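Local coordinates for protein protease Do-like 1, chloroplastic (Arabidopsis thaliana, PDB 3QO6) that is a serine protease of the HtrA (Deg) family, required at high temperature and possibly involved in degrading damaged proteins, at residues B[55-67]-B[109-121]. Residues are numbered along the deposited sequence; the frame is centred on the assembly and turned at random.
Sequences GSGFVWDKQGHIV and APKNKLRPIPVGV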
loop_
_atom_site.group_PDB
_atom_site.type_symbol
_atom_site.label_atom_id
_atom_site.label_comp_id
_atom_site.label_asym_id
_atom_site.label_seq_id
_atom_site.Cartn_x
_atom_site.Cartn_y
_atom_site.Cartn_z
ATOM N N GLY B 55 -7.496 24.775 -14.399
ATOM C CA GLY B 55 -7.158 24.491 -15.778
ATOM C C GLY B 55 -6.928 25.768 -16.564
ATOM O O GLY B 55 -6.896 26.867 -15.988
ATOM N N SER B 56 -6.728 25.632 -17.874
ATOM C CA SER B 56 -6.532 26.815 -18.694
ATOM C C SER B 56 -7.424 26.831 -19.908
ATOM O O SER B 56 -8.232 25.915 -20.126
ATOM C CB SER B 56 -5.065 26.973 -19.126
ATOM O OG SER B 56 -4.379 25.750 -19.043
ATOM N N GLY B 57 -7.271 27.905 -20.671
ATOM C CA GLY B 57 -8.022 28.113 -21.891
ATOM C C GLY B 57 -7.430 29.324 -22.578
ATOM O O GLY B 57 -6.492 29.958 -22.075
ATOM N N PHE B 58 -7.964 29.653 -23.740
ATOM C CA PHE B 58 -7.486 30.802 -24.474
ATOM C C PHE B 58 -8.690 31.545 -25.025
ATOM O O PHE B 58 -9.775 30.999 -25.094
ATOM C CB PHE B 58 -6.537 30.362 -25.599
ATOM C CG PHE B 58 -6.998 29.145 -26.341
ATOM C CD1 PHE B 58 -6.861 27.881 -25.780
ATOM C CD2 PHE B 58 -7.592 29.262 -27.607
ATOM C CE1 PHE B 58 -7.315 26.746 -26.472
ATOM C CE2 PHE B 58 -8.048 28.136 -28.309
ATOM C CZ PHE B 58 -7.915 26.886 -27.748
ATOM N N VAL B 59 -8.493 32.802 -25.388
ATOM C CA VAL B 59 -9.562 33.624 -25.935
ATOM C C VAL B 59 -9.750 33.273 -27.395
ATOM O O VAL B 59 -8.791 33.304 -28.189
ATOM C CB VAL B 59 -9.200 35.108 -25.828
ATOM C CG1 VAL B 59 -9.907 35.904 -26.883
ATOM C CG2 VAL B 59 -9.566 35.617 -24.468
ATOM N N TRP B 60 -10.984 32.958 -27.764
ATOM C CA TRP B 60 -11.233 32.607 -29.139
ATOM C C TRP B 60 -11.625 33.760 -30.033
ATOM O O TRP B 60 -11.270 33.773 -31.207
ATOM C CB TRP B 60 -12.296 31.540 -29.217
ATOM C CG TRP B 60 -12.485 31.076 -30.590
ATOM C CD1 TRP B 60 -13.497 31.411 -31.424
ATOM C CD2 TRP B 60 -11.649 30.153 -31.311
ATOM N NE1 TRP B 60 -13.360 30.752 -32.623
ATOM C CE2 TRP B 60 -12.232 29.973 -32.586
ATOM C CE3 TRP B 60 -10.464 29.454 -31.005
ATOM C CZ2 TRP B 60 -11.673 29.119 -33.563
ATOM C CZ3 TRP B 60 -9.911 28.602 -31.981
ATOM C CH2 TRP B 60 -10.519 28.447 -33.242
ATOM N N ASP B 61 -12.343 34.728 -29.480
ATOM C CA ASP B 61 -12.812 35.890 -30.255
ATOM C C ASP B 61 -13.173 37.105 -29.413
ATOM O O ASP B 61 -13.329 37.025 -28.182
ATOM C CB ASP B 61 -14.044 35.520 -31.092
ATOM C CG ASP B 61 -15.194 34.971 -30.239
ATOM O OD1 ASP B 61 -15.922 34.057 -30.739
ATOM O OD2 ASP B 61 -15.375 35.455 -29.082
ATOM N N LYS B 62 -13.355 38.229 -30.096
ATOM C CA LYS B 62 -13.696 39.466 -29.405
ATOM C C LYS B 62 -15.018 39.421 -28.630
ATOM O O LYS B 62 -15.239 40.257 -27.744
ATOM C CB LYS B 62 -13.700 40.618 -30.400
ATOM C CG LYS B 62 -12.314 40.993 -30.911
ATOM C CD LYS B 62 -11.488 41.656 -29.806
ATOM C CE LYS B 62 -10.179 42.248 -30.354
ATOM N NZ LYS B 62 -9.390 42.911 -29.285
ATOM N N GLN B 63 -15.889 38.454 -28.942
ATOM C CA GLN B 63 -17.159 38.345 -28.224
ATOM C C GLN B 63 -17.064 37.586 -26.914
ATOM O O GLN B 63 -18.076 37.071 -26.435
ATOM C CB GLN B 63 -18.239 37.672 -29.067
ATOM C CG GLN B 63 -18.530 38.377 -30.350
ATOM C CD GLN B 63 -17.631 37.910 -31.469
ATOM O OE1 GLN B 63 -17.819 36.816 -32.016
ATOM N NE2 GLN B 63 -16.645 38.726 -31.813
ATOM N N GLY B 64 -15.862 37.490 -26.344
ATOM C CA GLY B 64 -15.696 36.807 -25.064
ATOM C C GLY B 64 -15.795 35.285 -25.013
ATOM O O GLY B 64 -16.039 34.699 -23.952
ATOM N N HIS B 65 -15.617 34.633 -26.158
ATOM C CA HIS B 65 -15.661 33.179 -26.183
ATOM C C HIS B 65 -14.309 32.609 -25.758
ATOM O O HIS B 65 -13.256 33.045 -26.226
ATOM C CB HIS B 65 -16.045 32.693 -27.567
ATOM C CG HIS B 65 -17.499 32.841 -27.855
ATOM N ND1 HIS B 65 -17.977 33.305 -29.064
ATOM C CD2 HIS B 65 -18.587 32.591 -27.089
ATOM C CE1 HIS B 65 -19.298 33.333 -29.029
ATOM N NE2 HIS B 65 -19.695 32.904 -27.842
ATOM N N ILE B 66 -14.368 31.653 -24.838
ATOM C CA ILE B 66 -13.190 30.998 -24.293
ATOM C C ILE B 66 -13.243 29.484 -24.594
ATOM O O ILE B 66 -14.291 28.828 -24.410
ATOM C CB ILE B 66 -13.107 31.231 -22.753
ATOM C CG1 ILE B 66 -13.174 32.728 -22.434
ATOM C CG2 ILE B 66 -11.828 30.642 -22.203
ATOM C CD1 ILE B 66 -11.985 33.551 -22.934
ATOM N N VAL B 67 -12.115 28.950 -25.077
ATOM C CA VAL B 67 -11.997 27.532 -25.410
ATOM C C VAL B 67 -11.240 26.753 -24.341
ATOM O O VAL B 67 -10.326 27.262 -23.706
ATOM C CB VAL B 67 -11.267 27.337 -26.750
ATOM C CG1 VAL B 67 -11.376 25.890 -27.206
ATOM C CG2 VAL B 67 -11.865 28.250 -27.790
ATOM N N ALA B 109 -16.780 40.481 -20.951
ATOM C CA ALA B 109 -15.571 41.268 -20.718
ATOM C C ALA B 109 -15.318 42.322 -21.778
ATOM O O ALA B 109 -15.693 42.146 -22.938
ATOM C CB ALA B 109 -14.351 40.341 -20.616
ATOM N N PRO B 110 -14.663 43.432 -21.391
ATOM C CA PRO B 110 -14.345 44.534 -22.309
ATOM C C PRO B 110 -13.421 44.120 -23.468
ATOM O O PRO B 110 -12.260 43.771 -23.263
ATOM C CB PRO B 110 -13.722 45.583 -21.384
ATOM C CG PRO B 110 -13.158 44.765 -20.242
ATOM C CD PRO B 110 -14.214 43.730 -20.015
ATOM N N LYS B 111 -13.949 44.170 -24.686
ATOM C CA LYS B 111 -13.212 43.786 -25.894
ATOM C C LYS B 111 -11.734 44.180 -25.935
ATOM O O LYS B 111 -10.954 43.593 -26.689
ATOM C CB LYS B 111 -13.917 44.352 -27.136
ATOM C CG LYS B 111 -15.419 44.058 -27.190
ATOM C CD LYS B 111 -16.095 44.736 -28.383
ATOM C CE LYS B 111 -17.577 45.055 -28.091
ATOM N NZ LYS B 111 -17.779 46.070 -26.992
ATOM N N ASN B 112 -11.343 45.163 -25.132
ATOM C CA ASN B 112 -9.954 45.626 -25.114
ATOM C C ASN B 112 -9.018 44.671 -24.372
ATOM O O ASN B 112 -7.818 44.638 -24.654
ATOM C CB ASN B 112 -9.843 47.030 -24.476
ATOM C CG ASN B 112 -9.824 46.993 -22.937
ATOM O OD1 ASN B 112 -10.837 46.700 -22.295
ATOM N ND2 ASN B 112 -8.661 47.288 -22.348
ATOM N N LYS B 113 -9.568 43.924 -23.422
ATOM C CA LYS B 113 -8.796 42.980 -22.636
ATOM C C LYS B 113 -8.939 41.563 -23.184
ATOM O O LYS B 113 -8.819 40.588 -22.450
ATOM C CB LYS B 113 -9.262 43.048 -21.187
ATOM C CG LYS B 113 -8.886 44.346 -20.501
ATOM C CD LYS B 113 -9.552 44.486 -19.142
ATOM C CE LYS B 113 -9.531 43.183 -18.345
ATOM N NZ LYS B 113 -10.011 43.360 -16.942
ATOM N N LEU B 114 -9.182 41.465 -24.489
ATOM C CA LEU B 114 -9.363 40.189 -25.165
ATOM C C LEU B 114 -8.576 40.036 -26.468
ATOM O O LEU B 114 -8.891 40.667 -27.488
ATOM C CB LEU B 114 -10.849 39.946 -25.478
ATOM C CG LEU B 114 -11.816 39.686 -24.321
ATOM C CD1 LEU B 114 -13.230 39.551 -24.849
ATOM C CD2 LEU B 114 -11.426 38.414 -23.585
ATOM N N ARG B 115 -7.557 39.177 -26.431
ATOM C CA ARG B 115 -6.755 38.905 -27.615
ATOM C C ARG B 115 -7.111 37.507 -28.081
ATOM O O ARG B 115 -6.921 36.542 -27.357
ATOM C CB ARG B 115 -5.258 38.969 -27.288
ATOM C CG ARG B 115 -4.324 38.665 -28.474
ATOM C CD ARG B 115 -2.831 38.758 -28.086
ATOM N NE ARG B 115 -1.923 38.561 -29.219
ATOM C CZ ARG B 115 -1.546 37.370 -29.690
ATOM N NH1 ARG B 115 -1.993 36.260 -29.123
ATOM N NH2 ARG B 115 -0.732 37.281 -30.739
ATOM N N PRO B 116 -7.703 37.381 -29.272
ATOM C CA PRO B 116 -8.014 36.007 -29.686
ATOM C C PRO B 116 -6.724 35.415 -30.301
ATOM O O PRO B 116 -6.092 36.077 -31.134
ATOM C CB PRO B 116 -9.159 36.203 -30.697
ATOM C CG PRO B 116 -8.854 37.539 -31.298
ATOM C CD PRO B 116 -8.403 38.373 -30.113
ATOM N N ILE B 117 -6.315 34.207 -29.886
ATOM C CA ILE B 117 -5.081 33.639 -30.435
ATOM C C ILE B 117 -5.221 33.470 -31.915
ATOM O O ILE B 117 -6.290 33.172 -32.412
ATOM C CB ILE B 117 -4.689 32.229 -29.890
ATOM C CG1 ILE B 117 -5.924 31.506 -29.410
ATOM C CG2 ILE B 117 -3.620 32.331 -28.825
ATOM C CD1 ILE B 117 -6.965 31.351 -30.477
ATOM N N PRO B 118 -4.129 33.685 -32.639
ATOM C CA PRO B 118 -4.132 33.542 -34.081
ATOM C C PRO B 118 -4.330 32.064 -34.345
ATOM O O PRO B 118 -3.614 31.243 -33.808
ATOM C CB PRO B 118 -2.742 34.019 -34.468
ATOM C CG PRO B 118 -2.389 34.991 -33.393
ATOM C CD PRO B 118 -2.883 34.305 -32.163
ATOM N N VAL B 119 -5.304 31.712 -35.164
ATOM C CA VAL B 119 -5.574 30.315 -35.450
ATOM C C VAL B 119 -4.686 29.765 -36.549
ATOM O O VAL B 119 -4.667 30.296 -37.631
ATOM C CB VAL B 119 -7.027 30.151 -35.870
ATOM C CG1 VAL B 119 -7.243 28.746 -36.451
ATOM C CG2 VAL B 119 -7.940 30.425 -34.669
ATOM N N GLY B 120 -3.959 28.693 -36.286
ATOM C CA GLY B 120 -3.111 28.143 -37.324
ATOM C C GLY B 120 -3.689 26.955 -38.046
ATOM O O GLY B 120 -4.896 26.721 -38.009
ATOM N N VAL B 121 -2.828 26.195 -38.714
ATOM C CA VAL B 121 -3.292 25.019 -39.446
ATOM C C VAL B 121 -2.580 23.765 -38.993
ATOM O O VAL B 121 -1.362 23.689 -39.059
ATOM C CB VAL B 121 -3.050 25.150 -40.967
ATOM C CG1 VAL B 121 -3.414 23.845 -41.646
ATOM C CG2 VAL B 121 -3.883 26.267 -41.537
#
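Lys62, in the turn of a beta hairpin, reaches across to two backbone carbonyls of segment 109-121. Its NZ gives one hydrogen bond to Leu114 O, 2.9 Å away and almost in line with that C=O, and another to Lys111 O. A bend at chi2 (-70°) followed by an extended tail brings the ammonium to both oxygens, a task suited to a long, flexible cation at an exposed position. The other bond across the contact is backbone to backbone: Ile117 N donates to Val59 O at 3.1 Å, while Pro116, which has no N-H to offer, brings its CA within 3.2 Å of the same oxygen in a CA-H...O contact.

The hairpin joins strands 47-61 and 65-69 of the six-stranded barrel in the trypsin-like protease domain; segment 109-121 belongs to the connection running from this barrel to the second beta-sheet of the domain. At the turn, Asp61 takes two bonds from His65, its OD1 accepting from ND1 through the syn lone pair and its OD2 from the backbone N, so that both carboxylate oxygens bridge across the turn to His65.

Apolar side chains make further contacts. Val59 sends CG2 to Leu114 CD2 at 3.5 Å, the two compact branched side chains crossing at about a right angle, and its CG1 meets Pro116 CB at 3.9 Å. Ile117 CG1 comes obliquely to Phe58 CD2 at 3.3 Å; a large flat ring suits this buried place, with Val67 CB over one face and Leu191 and Ile194 of strand 191-198 also touching it. With an alanine here, Ile117 CG1 and Val67 CB would probably lose the ring they rest on, a gap opening toward strand 191-198. Trp60, with CG anti to the backbone N (chi1 -175°), sets its indole across Ile117, CE3 near CD1, and obliquely to Val119, where CH2 meets CG2 at 3.5 Å.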